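Local atomic coordinates of tRNA nucleotidyl transferase-related protein (Thermotoga maritima, PDB entry 3H38), a protein that works as a class II CCA-adding enzyme, probably extending the 3' end of tRNA with CTP and ATP, through this C-terminal part of a longer polypeptide. Residues 314-319 / 349-354; 261-266 / 281-286; 33-38 / 58-63; 156-161 / 188-193. All coordinates share one frame; numbering follows the deposited sequence.

Contact 1: residues 314-319 / 349-354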
loop_
_atom_site.group_PDB
_atom_site.type_symbol
_atom_site.label_atom_id
_atom_site.label_comp_id
_atom_site.label_asym_id
_atom_site.label_seq_id
_atom_site.Cartn_x
_atom_site.Cartn_y
_atom_site.Cartn_z
ATOM N N ARG A 314 1.315 15.711 -16.473
ATOM C CA ARG A 314 1.410 16.324 -17.783
ATOM C C ARG A 314 2.745 17.011 -17.973
ATOM O O ARG A 314 3.312 16.979 -19.061
ATOM C CB ARG A 314 0.245 17.286 -18.011
ATOM C CG ARG A 314 -1.039 16.530 -18.266
ATOM C CD ARG A 314 -2.207 17.434 -18.567
ATOM N NE ARG A 314 -3.293 16.660 -19.165
ATOM C CZ ARG A 314 -4.569 17.031 -19.151
ATOM N NH1 ARG A 314 -5.493 16.265 -19.718
ATOM N NH2 ARG A 314 -4.915 18.172 -18.570
ATOM N N HIS A 315 3.265 17.611 -16.910
ATOM C CA HIS A 315 4.592 18.198 -16.986
ATOM C C HIS A 315 5.604 17.125 -17.395
ATOM O O HIS A 315 6.410 17.340 -18.290
ATOM C CB HIS A 315 4.977 18.859 -15.657
ATOM C CG HIS A 315 6.357 19.453 -15.645
ATOM N ND1 HIS A 315 6.789 20.365 -16.596
ATOM C CD2 HIS A 315 7.398 19.287 -14.798
ATOM C CE1 HIS A 315 8.030 20.718 -16.334
ATOM N NE2 HIS A 315 8.427 20.084 -15.242
ATOM N N VAL A 316 5.534 15.951 -16.769
ATOM C CA VAL A 316 6.500 14.890 -17.062
ATOM C C VAL A 316 6.258 14.304 -18.447
ATOM O O VAL A 316 7.184 14.182 -19.248
ATOM C CB VAL A 316 6.514 13.783 -15.955
ATOM C CG1 VAL A 316 7.421 12.607 -16.325
ATOM C CG2 VAL A 316 6.957 14.373 -14.636
ATOM N N GLU A 317 5.011 13.967 -18.756
ATOM C CA GLU A 317 4.745 13.366 -20.057
ATOM C C GLU A 317 5.140 14.302 -21.185
ATOM O O GLU A 317 5.539 13.850 -22.250
ATOM C CB GLU A 317 3.293 12.899 -20.200
ATOM C CG GLU A 317 2.264 14.008 -20.163
ATOM C CD GLU A 317 0.839 13.480 -20.057
ATOM O OE1 GLU A 317 0.543 12.692 -19.117
ATOM O OE2 GLU A 317 0.012 13.860 -20.919
ATOM N N LYS A 318 5.048 15.606 -20.951
ATOM C CA LYS A 318 5.356 16.570 -22.007
ATOM C C LYS A 318 6.846 16.877 -22.082
ATOM O O LYS A 318 7.395 17.001 -23.174
ATOM C CB LYS A 318 4.542 17.857 -21.844
ATOM C CG LYS A 318 3.063 17.688 -22.180
ATOM C CD LYS A 318 2.277 18.963 -21.908
ATOM C CE LYS A 318 0.808 18.790 -22.257
ATOM N NZ LYS A 318 0.590 18.524 -23.711
ATOM N N SER A 319 7.503 16.972 -20.929
ATOM C CA SER A 319 8.929 17.314 -20.891
ATOM C C SER A 319 9.857 16.097 -20.955
ATOM O O SER A 319 11.084 16.241 -21.035
ATOM C CB SER A 319 9.256 18.141 -19.646
ATOM O OG SER A 319 9.419 17.308 -18.518
ATOM N N CYS A 349 10.295 10.384 -9.268
ATOM C CA CYS A 349 10.158 8.968 -9.611
ATOM C C CYS A 349 9.688 8.825 -11.050
ATOM O O CYS A 349 10.226 8.032 -11.829
ATOM C CB CYS A 349 9.116 8.318 -8.703
ATOM S SG CYS A 349 9.435 8.487 -6.940
ATOM N N HIS A 350 8.667 9.614 -11.381
ATOM C CA HIS A 350 8.058 9.624 -12.698
ATOM C C HIS A 350 9.126 9.951 -13.748
ATOM O O HIS A 350 9.185 9.324 -14.794
ATOM C CB HIS A 350 6.910 10.646 -12.702
ATOM C CG HIS A 350 6.056 10.620 -13.927
ATOM N ND1 HIS A 350 6.146 9.633 -14.893
ATOM C CD2 HIS A 350 5.052 11.443 -14.332
ATOM C CE1 HIS A 350 5.262 9.865 -15.843
ATOM N NE2 HIS A 350 4.588 10.963 -15.532
ATOM N N PHE A 351 9.986 10.920 -13.469
ATOM C CA PHE A 351 11.117 11.145 -14.366
ATOM C C PHE A 351 12.015 9.911 -14.410
ATOM O O PHE A 351 12.437 9.467 -15.486
ATOM C CB PHE A 351 11.908 12.390 -13.974
ATOM C CG PHE A 351 11.360 13.666 -14.559
ATOM C CD1 PHE A 351 11.009 14.730 -13.740
ATOM C CD2 PHE A 351 11.187 13.797 -15.933
ATOM C CE1 PHE A 351 10.503 15.913 -14.284
ATOM C CE2 PHE A 351 10.685 14.975 -16.485
ATOM C CZ PHE A 351 10.339 16.033 -15.657
ATOM N N LEU A 352 12.274 9.323 -13.250
ATOM C CA LEU A 352 13.120 8.138 -13.232
ATOM C C LEU A 352 12.484 6.934 -13.931
ATOM O O LEU A 352 13.194 6.008 -14.346
ATOM C CB LEU A 352 13.546 7.786 -11.810
ATOM C CG LEU A 352 14.573 8.748 -11.201
ATOM C CD1 LEU A 352 14.480 8.730 -9.685
ATOM C CD2 LEU A 352 15.977 8.405 -11.670
ATOM N N ALA A 353 11.159 6.941 -14.083
ATOM C CA ALA A 353 10.512 5.811 -14.753
ATOM C C ALA A 353 10.919 5.703 -16.225
ATOM O O ALA A 353 10.772 4.656 -16.840
ATOM C CB ALA A 353 8.987 5.869 -14.618
ATOM N N TYR A 354 11.450 6.783 -16.782
ATOM C CA TYR A 354 11.814 6.796 -18.192
ATOM C C TYR A 354 13.267 6.402 -18.435
ATOM O O TYR A 354 13.699 6.240 -19.593
ATOM C CB TYR A 354 11.609 8.188 -18.765
ATOM C CG TYR A 354 10.214 8.493 -19.231
ATOM C CD1 TYR A 354 9.266 9.024 -18.363
ATOM C CD2 TYR A 354 9.848 8.282 -20.552
ATOM C CE1 TYR A 354 7.982 9.324 -18.803
ATOM C CE2 TYR A 354 8.572 8.572 -21.002
ATOM C CZ TYR A 354 7.640 9.097 -20.128
ATOM O OH TYR A 354 6.373 9.392 -20.592
#
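Val316 projects from helix 309-328 between His350 and Phe351 of helix 345-352, a helix-against-helix packing in the all-helical C-terminal half of the chain. The backbones come nearest at Val316 and Phe351, whose CA atoms are 6.5 Å apart. With CG1 anti to its backbone N (chi1 174°), the valine turns that branch over one face of the His350 imidazole, while CG2 lies over a face of Phe351, 4.0 Å from the ring centroid and 14° off its normal. Tyr354 approaches CG1 as well, its CE1 being 4.2 Å from Val316 CG1; its hydroxyl bonds to Glu289. Replacing His350 by alanine removes the ring that meets both Val316 and His285, and would probably open a gap beside CG1 and leave the valine freer to turn. Ser319 meets Phe351 at the ring edge, in its plane, OG being 3.3 Å from CZ. That OG donates to His315 O at 3.0 Å from 36° above the carbonyl plane, Ser319 N reaching the same oxygen from the opposite face.

Contact 2: residues 261-266 / 281-286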
loop_
_atom_site.group_PDB
_atom_site.type_symbol
_atom_site.label_atom_id
_atom_site.label_comp_id
_atom_site.label_asym_id
_atom_site.label_seq_id
_atom_site.Cartn_x
_atom_site.Cartn_y
_atom_site.Cartn_z
ATOM N N GLU A 261 8.819 -0.877 -14.400
ATOM C CA GLU A 261 10.046 -1.458 -13.869
ATOM C C GLU A 261 11.078 -0.390 -13.426
ATOM O O GLU A 261 11.519 -0.394 -12.277
ATOM C CB GLU A 261 10.645 -2.416 -14.881
ATOM C CG GLU A 261 11.945 -3.010 -14.451
ATOM C CD GLU A 261 12.460 -4.023 -15.450
ATOM O OE1 GLU A 261 11.701 -4.350 -16.393
ATOM O OE2 GLU A 261 13.618 -4.488 -15.295
ATOM N N ASN A 262 11.437 0.535 -14.317
ATOM C CA ASN A 262 12.277 1.666 -13.928
ATOM C C ASN A 262 11.756 2.364 -12.683
ATOM O O ASN A 262 12.529 2.737 -11.798
ATOM C CB ASN A 262 12.385 2.710 -15.044
ATOM C CG ASN A 262 13.062 2.173 -16.295
ATOM O OD1 ASN A 262 12.876 2.704 -17.392
ATOM N ND2 ASN A 262 13.830 1.112 -16.142
ATOM N N LEU A 263 10.440 2.560 -12.644
ATOM C CA LEU A 263 9.780 3.270 -11.562
ATOM C C LEU A 263 10.184 2.656 -10.227
ATOM O O LEU A 263 10.787 3.319 -9.395
ATOM C CB LEU A 263 8.262 3.181 -11.753
ATOM C CG LEU A 263 7.264 4.002 -10.923
ATOM C CD1 LEU A 263 6.495 3.128 -9.939
ATOM C CD2 LEU A 263 7.910 5.212 -10.252
ATOM N N PHE A 264 9.867 1.377 -10.043
ATOM C CA PHE A 264 10.084 0.707 -8.763
ATOM C C PHE A 264 11.548 0.619 -8.392
ATOM O O PHE A 264 11.906 0.902 -7.251
ATOM C CB PHE A 264 9.399 -0.667 -8.731
ATOM C CG PHE A 264 7.907 -0.582 -8.518
ATOM C CD1 PHE A 264 7.020 -0.894 -9.542
ATOM C CD2 PHE A 264 7.391 -0.131 -7.289
ATOM C CE1 PHE A 264 5.635 -0.802 -9.344
ATOM C CE2 PHE A 264 6.003 -0.021 -7.071
ATOM C CZ PHE A 264 5.118 -0.361 -8.091
ATOM N N ARG A 265 12.385 0.254 -9.360
ATOM C CA ARG A 265 13.834 0.222 -9.161
ATOM C C ARG A 265 14.337 1.495 -8.501
ATOM O O ARG A 265 15.177 1.458 -7.593
ATOM C CB ARG A 265 14.599 0.017 -10.491
ATOM C CG ARG A 265 16.143 0.018 -10.306
ATOM C CD ARG A 265 16.969 0.421 -11.581
ATOM N NE ARG A 265 16.387 -0.173 -12.775
ATOM C CZ ARG A 265 15.974 0.484 -13.855
ATOM N NH1 ARG A 265 15.416 -0.204 -14.842
ATOM N NH2 ARG A 265 16.133 1.798 -13.977
ATOM N N ASN A 266 13.817 2.624 -8.962
ATOM C CA ASN A 266 14.376 3.910 -8.605
ATOM C C ASN A 266 13.699 4.538 -7.409
ATOM O O ASN A 266 14.188 5.512 -6.837
ATOM C CB ASN A 266 14.333 4.841 -9.812
ATOM C CG ASN A 266 15.386 4.489 -10.843
ATOM O OD1 ASN A 266 16.546 4.301 -10.499
ATOM N ND2 ASN A 266 14.984 4.384 -12.111
ATOM N N TYR A 281 0.517 7.282 -5.693
ATOM C CA TYR A 281 0.629 8.380 -6.639
ATOM C C TYR A 281 1.796 8.218 -7.617
ATOM O O TYR A 281 1.683 8.585 -8.790
ATOM C CB TYR A 281 0.785 9.688 -5.890
ATOM C CG TYR A 281 -0.520 10.246 -5.456
ATOM C CD1 TYR A 281 -0.949 11.463 -5.936
ATOM C CD2 TYR A 281 -1.354 9.539 -4.597
ATOM C CE1 TYR A 281 -2.149 11.979 -5.570
ATOM C CE2 TYR A 281 -2.580 10.057 -4.219
ATOM C CZ TYR A 281 -2.956 11.280 -4.715
ATOM O OH TYR A 281 -4.137 11.847 -4.383
ATOM N N ALA A 282 2.912 7.689 -7.129
ATOM C CA ALA A 282 4.034 7.413 -8.007
ATOM C C ALA A 282 3.531 6.548 -9.154
ATOM O O ALA A 282 3.764 6.859 -10.328
ATOM C CB ALA A 282 5.128 6.699 -7.255
ATOM N N VAL A 283 2.821 5.473 -8.815
ATOM C CA VAL A 283 2.299 4.559 -9.838
ATOM C C VAL A 283 1.254 5.220 -10.730
ATOM O O VAL A 283 1.112 4.866 -11.896
ATOM C CB VAL A 283 1.693 3.272 -9.223
ATOM C CG1 VAL A 283 1.296 2.298 -10.316
ATOM C CG2 VAL A 283 2.695 2.608 -8.330
ATOM N N LEU A 284 0.514 6.177 -10.191
ATOM C CA LEU A 284 -0.495 6.846 -11.007
ATOM C C LEU A 284 0.153 7.807 -12.003
ATOM O O LEU A 284 -0.392 8.053 -13.087
ATOM C CB LEU A 284 -1.521 7.585 -10.142
ATOM C CG LEU A 284 -2.451 6.782 -9.228
ATOM C CD1 LEU A 284 -3.420 7.704 -8.480
ATOM C CD2 LEU A 284 -3.229 5.740 -10.006
ATOM N N HIS A 285 1.312 8.355 -11.640
ATOM C CA HIS A 285 2.055 9.210 -12.564
ATOM C C HIS A 285 2.248 8.466 -13.881
ATOM O O HIS A 285 2.186 9.067 -14.944
ATOM C CB HIS A 285 3.399 9.641 -11.993
ATOM C CG HIS A 285 3.351 10.914 -11.217
ATOM N ND1 HIS A 285 3.764 12.123 -11.740
ATOM C CD2 HIS A 285 2.965 11.178 -9.941
ATOM C CE1 HIS A 285 3.641 13.070 -10.830
ATOM N NE2 HIS A 285 3.163 12.514 -9.722
ATOM N N VAL A 286 2.434 7.148 -13.800
ATOM C CA VAL A 286 2.598 6.334 -15.001
ATOM C C VAL A 286 1.266 5.949 -15.628
ATOM O O VAL A 286 1.019 6.224 -16.797
ATOM C CB VAL A 286 3.429 5.067 -14.743
ATOM C CG1 VAL A 286 3.559 4.269 -16.038
ATOM C CG2 VAL A 286 4.817 5.446 -14.213
#
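Leu263 and Phe264 of helix 254-274 carry this contact against Ala282, Val283 and Val286 of helix 279-287. Leu263 comes first, its CB bond directed toward the partner helix and its CG anti to the backbone N (chi1 -170°), which carries the side chain out to three residues. CD2 lies 4.4 Å from Ala282 CB, CD1 is 4.2 Å from Val283 CG2, and CG stands 4.3 Å from Val286 CG2. The Leu263 and Val283 side chains cross at about a right angle. Phe264 follows from the flank, with CZ 3.8 Å from the same Val283 CG2; its ring is backed within its own helix by Leu263 CD1, 3.9 Å above the ring plane and over its centre. Val283 CG2 thus touches both residues. Met256 and Met260, earlier on helix 254-274, also touch Val286, and Cys349 of helix 345-352 packs on Leu263. Across 10.6 Å the two short axes run at 155°, the purely apolar packing of an antiparallel helical hairpin, its two helices joined by a short turn.

Contact 3: residues 33-38 / 58-63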
loop_
_atom_site.group_PDB
_atom_site.type_symbol
_atom_site.label_atom_id
_atom_site.label_comp_id
_atom_site.label_asym_id
_atom_site.label_seq_id
_atom_site.Cartn_x
_atom_site.Cartn_y
_atom_site.Cartn_z
ATOM N N VAL A 33 -17.457 -16.836 31.460
ATOM C CA VAL A 33 -18.576 -16.015 31.017
ATOM C C VAL A 33 -19.335 -16.724 29.902
ATOM O O VAL A 33 -20.124 -16.120 29.188
ATOM C CB VAL A 33 -18.103 -14.642 30.535
ATOM C CG1 VAL A 33 -17.523 -13.861 31.696
ATOM C CG2 VAL A 33 -17.063 -14.796 29.412
ATOM N N ASN A 34 -19.081 -18.019 29.753
ATOM C CA ASN A 34 -19.827 -18.830 28.796
ATOM C C ASN A 34 -19.794 -18.360 27.340
ATOM O O ASN A 34 -20.807 -18.408 26.647
ATOM C CB ASN A 34 -21.276 -18.993 29.260
ATOM C CG ASN A 34 -21.379 -19.761 30.555
ATOM O OD1 ASN A 34 -21.040 -20.949 30.615
ATOM N ND2 ASN A 34 -21.836 -19.087 31.610
ATOM N N MET A 35 -18.624 -17.929 26.880
ATOM C CA MET A 35 -18.406 -17.607 25.466
ATOM C C MET A 35 -17.292 -18.486 24.916
ATOM O O MET A 35 -16.227 -18.586 25.523
ATOM C CB MET A 35 -17.995 -16.151 25.313
ATOM C CG MET A 35 -19.108 -15.129 25.629
ATOM S SD MET A 35 -18.418 -13.484 25.511
ATOM C CE MET A 35 -19.355 -12.572 26.753
ATOM N N PRO A 36 -17.538 -19.159 23.785
ATOM C CA PRO A 36 -16.420 -19.817 23.083
ATOM C C PRO A 36 -15.431 -18.787 22.539
ATOM O O PRO A 36 -15.868 -17.842 21.894
ATOM C CB PRO A 36 -17.110 -20.559 21.936
ATOM C CG PRO A 36 -18.549 -20.780 22.458
ATOM C CD PRO A 36 -18.852 -19.524 23.226
ATOM N N VAL A 37 -14.140 -18.957 22.822
ATOM C CA VAL A 37 -13.111 -18.014 22.382
ATOM C C VAL A 37 -12.175 -18.601 21.311
ATOM O O VAL A 37 -11.764 -19.754 21.413
ATOM C CB VAL A 37 -12.248 -17.536 23.556
ATOM C CG1 VAL A 37 -11.455 -16.321 23.142
ATOM C CG2 VAL A 37 -13.109 -17.188 24.732
ATOM N N TYR A 38 -11.833 -17.793 20.304
ATOM C CA TYR A 38 -10.930 -18.204 19.227
ATOM C C TYR A 38 -9.943 -17.115 18.773
ATOM O O TYR A 38 -10.264 -15.919 18.724
ATOM C CB TYR A 38 -11.719 -18.583 17.976
ATOM C CG TYR A 38 -12.949 -19.416 18.184
ATOM C CD1 TYR A 38 -14.135 -18.838 18.564
ATOM C CD2 TYR A 38 -12.928 -20.790 17.952
ATOM C CE1 TYR A 38 -15.278 -19.602 18.733
ATOM C CE2 TYR A 38 -14.058 -21.561 18.130
ATOM C CZ TYR A 38 -15.231 -20.965 18.517
ATOM O OH TYR A 38 -16.363 -21.731 18.671
ATOM N N ILE A 58 -8.928 -11.639 18.479
ATOM C CA ILE A 58 -9.852 -12.572 19.155
ATOM C C ILE A 58 -11.302 -12.538 18.698
ATOM O O ILE A 58 -11.911 -11.471 18.602
ATOM C CB ILE A 58 -9.848 -12.395 20.689
ATOM C CG1 ILE A 58 -8.445 -12.582 21.240
ATOM C CG2 ILE A 58 -10.724 -13.434 21.323
ATOM C CD1 ILE A 58 -7.870 -13.929 20.860
ATOM N N VAL A 59 -11.854 -13.722 18.440
ATOM C CA VAL A 59 -13.276 -13.840 18.126
ATOM C C VAL A 59 -14.082 -14.591 19.217
ATOM O O VAL A 59 -13.711 -15.700 19.652
ATOM C CB VAL A 59 -13.477 -14.451 16.723
ATOM C CG1 VAL A 59 -14.940 -14.560 16.383
ATOM C CG2 VAL A 59 -12.794 -13.586 15.695
ATOM N N VAL A 60 -15.168 -13.979 19.689
ATOM C CA VAL A 60 -15.973 -14.650 20.723
ATOM C C VAL A 60 -17.372 -14.932 20.203
ATOM O O VAL A 60 -17.918 -14.149 19.418
ATOM C CB VAL A 60 -16.045 -13.854 22.048
ATOM C CG1 VAL A 60 -14.644 -13.717 22.692
ATOM C CG2 VAL A 60 -16.657 -12.497 21.818
ATOM N N GLU A 61 -17.928 -16.082 20.568
ATOM C CA GLU A 61 -19.343 -16.303 20.290
ATOM C C GLU A 61 -20.132 -15.785 21.489
ATOM O O GLU A 61 -20.539 -16.561 22.362
ATOM C CB GLU A 61 -19.666 -17.772 20.056
ATOM C CG GLU A 61 -19.121 -18.353 18.778
ATOM C CD GLU A 61 -19.762 -19.692 18.488
ATOM O OE1 GLU A 61 -19.168 -20.494 17.737
ATOM O OE2 GLU A 61 -20.867 -19.937 19.033
ATOM N N GLY A 62 -20.301 -14.467 21.529
ATOM C CA GLY A 62 -21.046 -13.798 22.567
ATOM C C GLY A 62 -20.786 -12.324 22.432
ATOM O O GLY A 62 -20.314 -11.891 21.387
ATOM N N ASN A 63 -21.060 -11.568 23.491
ATOM C CA ASN A 63 -20.950 -10.114 23.460
ATOM C C ASN A 63 -19.505 -9.649 23.682
ATOM O O ASN A 63 -18.947 -9.820 24.762
ATOM C CB ASN A 63 -21.903 -9.512 24.508
ATOM C CG ASN A 63 -21.905 -7.990 24.504
ATOM O OD1 ASN A 63 -22.927 -7.365 24.200
ATOM N ND2 ASN A 63 -20.763 -7.382 24.856
#
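Residues 36-38 and 59-61 run antiparallel, Tyr38 with Val59 as a hydrogen-bonded pair and Val37 with Val60 as a non-hydrogen-bonded one. Tyr38 N gives to Val59 O at 2.9 Å, and Val59 N returns a straighter bond to Tyr38 O, 2.7 Å at 172°. Just past the strand ends, Glu61 N also bonds to Pro36 O at 3.0 Å, all three donors lying in the carbonyl planes. On the face bearing Val37 and Val60 the two valines lie side by side, while Val37 CG1 presses on Ile58 CG2 at 3.5 Å. These are neighbouring strands, 37-40 and 56-60, in the mixed sheet of the nucleotidyltransferase head domain; magnesium-binding Asp57 sits on the second, and the Val59 side chain is about 4 Å from that of ATP-binding Arg129. Tyr38 goes to the Val59 face, its ring edge toward Val59 O. The ring crosses the Glu61 chain obliquely, ring and carboxylate planes 22° apart, and brings OH to 3.2 Å from Glu61 OE1, an oxygen that accepts from Ile122 N. Beyond the strands Met35 folds over Gly62, Met35 CG coming within 3.9 Å of Gly62 CA; a bend at chi3 (-148°) sets CE 3.4 Å from Asn63 O.

Contact 4: residues 156-161 / 188-193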
loop_
_atom_site.group_PDB
_atom_site.type_symbol
_atom_site.label_atom_id
_atom_site.label_comp_id
_atom_site.label_asym_id
_atom_site.label_seq_id
_atom_site.Cartn_x
_atom_site.Cartn_y
_atom_site.Cartn_z
ATOM N N ARG A 156 -4.574 -27.757 4.069
ATOM C CA ARG A 156 -4.239 -28.374 2.799
ATOM C C ARG A 156 -3.845 -27.331 1.745
ATOM O O ARG A 156 -2.924 -27.562 0.976
ATOM C CB ARG A 156 -5.454 -29.178 2.305
ATOM C CG ARG A 156 -5.203 -30.077 1.088
ATOM C CD ARG A 156 -5.615 -29.396 -0.233
ATOM N NE ARG A 156 -6.967 -28.847 -0.171
ATOM C CZ ARG A 156 -8.052 -29.425 -0.691
ATOM N NH1 ARG A 156 -9.237 -28.830 -0.578
ATOM N NH2 ARG A 156 -7.963 -30.591 -1.329
ATOM N N ASP A 157 -4.550 -26.199 1.696
ATOM C CA ASP A 157 -4.300 -25.195 0.655
ATOM C C ASP A 157 -2.992 -24.454 0.912
ATOM O O ASP A 157 -2.386 -23.936 -0.016
ATOM C CB ASP A 157 -5.469 -24.196 0.523
ATOM C CG ASP A 157 -6.623 -24.758 -0.292
ATOM O OD1 ASP A 157 -7.763 -24.212 -0.235
ATOM O OD2 ASP A 157 -6.387 -25.773 -0.984
ATOM N N LEU A 158 -2.582 -24.376 2.173
ATOM C CA LEU A 158 -1.239 -23.899 2.523
ATOM C C LEU A 158 -0.151 -24.833 1.967
ATOM O O LEU A 158 0.791 -24.383 1.317
ATOM C CB LEU A 158 -1.070 -23.770 4.052
ATOM C CG LEU A 158 -1.950 -22.750 4.796
ATOM C CD1 LEU A 158 -1.773 -22.888 6.277
ATOM C CD2 LEU A 158 -1.599 -21.340 4.398
ATOM N N LYS A 159 -0.294 -26.130 2.227
ATOM C CA LYS A 159 0.689 -27.134 1.808
ATOM C C LYS A 159 0.759 -27.281 0.286
ATOM O O LYS A 159 1.690 -27.901 -0.250
ATOM C CB LYS A 159 0.418 -28.498 2.502
ATOM C CG LYS A 159 1.122 -28.643 3.865
ATOM C CD LYS A 159 0.797 -29.941 4.618
ATOM C CE LYS A 159 1.626 -30.019 5.917
ATOM N NZ LYS A 159 1.311 -31.206 6.785
ATOM N N GLU A 160 -0.214 -26.686 -0.407
ATOM C CA GLU A 160 -0.257 -26.732 -1.868
ATOM C C GLU A 160 -0.064 -25.361 -2.491
ATOM O O GLU A 160 -0.142 -25.208 -3.731
ATOM C CB GLU A 160 -1.573 -27.339 -2.340
ATOM C CG GLU A 160 -1.860 -28.649 -1.660
ATOM C CD GLU A 160 -2.734 -29.569 -2.480
ATOM O OE1 GLU A 160 -2.706 -30.796 -2.209
ATOM O OE2 GLU A 160 -3.441 -29.069 -3.386
ATOM N N GLY A 161 0.189 -24.370 -1.628
ATOM C CA GLY A 161 0.479 -23.014 -2.074
ATOM C C GLY A 161 -0.650 -22.390 -2.871
ATOM O O GLY A 161 -0.399 -21.762 -3.919
ATOM N N PHE A 188 3.012 -14.680 -0.509
ATOM C CA PHE A 188 3.625 -15.990 -0.317
ATOM C C PHE A 188 3.924 -16.389 -1.734
ATOM O O PHE A 188 3.655 -15.614 -2.646
ATOM C CB PHE A 188 2.604 -16.929 0.301
ATOM C CG PHE A 188 1.787 -16.280 1.363
ATOM C CD1 PHE A 188 2.279 -16.144 2.657
ATOM C CD2 PHE A 188 0.531 -15.776 1.073
ATOM C CE1 PHE A 188 1.524 -15.522 3.646
ATOM C CE2 PHE A 188 -0.221 -15.161 2.042
ATOM C CZ PHE A 188 0.276 -15.033 3.336
ATOM N N ASP A 189 4.462 -17.560 -1.991
ATOM C CA ASP A 189 4.661 -17.816 -3.421
ATOM C C ASP A 189 3.504 -18.654 -3.941
ATOM O O ASP A 189 3.665 -19.816 -4.338
ATOM C CB ASP A 189 6.027 -18.439 -3.736
ATOM C CG ASP A 189 6.361 -18.402 -5.229
ATOM O OD1 ASP A 189 5.508 -17.961 -6.031
ATOM O OD2 ASP A 189 7.477 -18.826 -5.600
ATOM N N PHE A 190 2.316 -18.069 -3.925
ATOM C CA PHE A 190 1.141 -18.894 -4.146
ATOM C C PHE A 190 0.564 -18.757 -5.515
ATOM O O PHE A 190 0.879 -17.821 -6.233
ATOM C CB PHE A 190 0.090 -18.663 -3.071
ATOM C CG PHE A 190 0.394 -19.379 -1.803
ATOM C CD1 PHE A 190 -0.553 -19.505 -0.807
ATOM C CD2 PHE A 190 1.639 -19.948 -1.620
ATOM C CE1 PHE A 190 -0.248 -20.162 0.348
ATOM C CE2 PHE A 190 1.944 -20.608 -0.474
ATOM C CZ PHE A 190 1.010 -20.720 0.518
ATOM N N ARG A 191 -0.260 -19.729 -5.880
ATOM C CA ARG A 191 -0.989 -19.666 -7.137
ATOM C C ARG A 191 -2.492 -19.669 -6.844
ATOM O O ARG A 191 -2.957 -20.282 -5.874
ATOM C CB ARG A 191 -0.605 -20.837 -8.048
ATOM C CG ARG A 191 -1.164 -22.197 -7.569
ATOM C CD ARG A 191 -0.745 -23.339 -8.491
ATOM N NE ARG A 191 -1.862 -24.227 -8.808
ATOM C CZ ARG A 191 -2.081 -25.405 -8.231
ATOM N NH1 ARG A 191 -3.134 -26.131 -8.598
ATOM N NH2 ARG A 191 -1.249 -25.859 -7.292
ATOM N N ILE A 192 -3.246 -18.975 -7.682
ATOM C CA ILE A 192 -4.700 -19.005 -7.612
ATOM C C ILE A 192 -5.235 -20.258 -8.297
ATOM O O ILE A 192 -5.088 -20.435 -9.509
ATOM C CB ILE A 192 -5.312 -17.728 -8.218
ATOM C CG1 ILE A 192 -4.957 -16.524 -7.330
ATOM C CG2 ILE A 192 -6.845 -17.874 -8.380
ATOM C CD1 ILE A 192 -5.011 -15.157 -8.020
ATOM N N GLU A 193 -5.839 -21.146 -7.519
ATOM C CA GLU A 193 -6.246 -22.427 -8.079
ATOM C C GLU A 193 -7.246 -22.202 -9.189
ATOM O O GLU A 193 -7.971 -21.198 -9.201
ATOM C CB GLU A 193 -6.802 -23.355 -6.992
ATOM C CG GLU A 193 -8.106 -22.917 -6.344
ATOM C CD GLU A 193 -9.312 -23.477 -7.072
ATOM O OE1 GLU A 193 -9.125 -24.401 -7.911
ATOM O OE2 GLU A 193 -10.442 -23.016 -6.793
#
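Gly161 sits over the ring of Phe190, its CA over the centre of one face, 3.3 Å from the centroid and 15° off the normal, a close CH-pi contact. The glycine comes directly after helix 154-159 with positive phi, and its N bonds back to Leu158 O at 3.0 Å in a Schellman motif. Phe190 is held from both sides: Phe188 CB covers the opposite face, 3.7 Å above the plane. Phe190 CG stands anti to the carbonyl carbon (chi1 -79°), which carries the ring over Gly161 and on toward the helix end, where CZ comes 3.8 Å from Leu158 O. An alanine in place of Phe190 takes away the ring between Gly161 and Phe188 and would probably open a gap beside the glycine. Next along, Arg191 N bonds to Gly161 O at 2.8 Å and 168°. The Arg191 side chain bends at chi3 so that its guanidinium runs back beside the backbone of Glu160, NH2 being 3.8 Å from Glu160 O. Leu158 also packs on Arg45, a residue that binds ATP and CTP. Around this contact, helix 154-159 leads into strand 162-163, helix 177-187 leads into strand 191-192, and the two short strands pair in parallel, with Arg191 and Glu193 bonded to the backbone of Ile163, just before helix 194-205.

From the N terminus the four contacts close successive loops; none encloses or crosses another. Contact 3 comes first, closing the loop that carries helix 42-49 within the head-domain sheet. Contact 4 spans helices 170-173 and 177-187, joining a segment of the head domain to one of the probable RNA-binding region; its nearest atoms are about 16 Å from those of contact 3. Contact 2 closes the short hairpin between helices 254-274 and 279-287, and contact 1 a longer loop through helix 337-340. These last two touch, His285 meeting His350 and Asn266 lying beside Leu352, making one continuous helical packing. Contacts 1 and 3, with centres 54 Å apart, lie on opposite sides of the chain's centre.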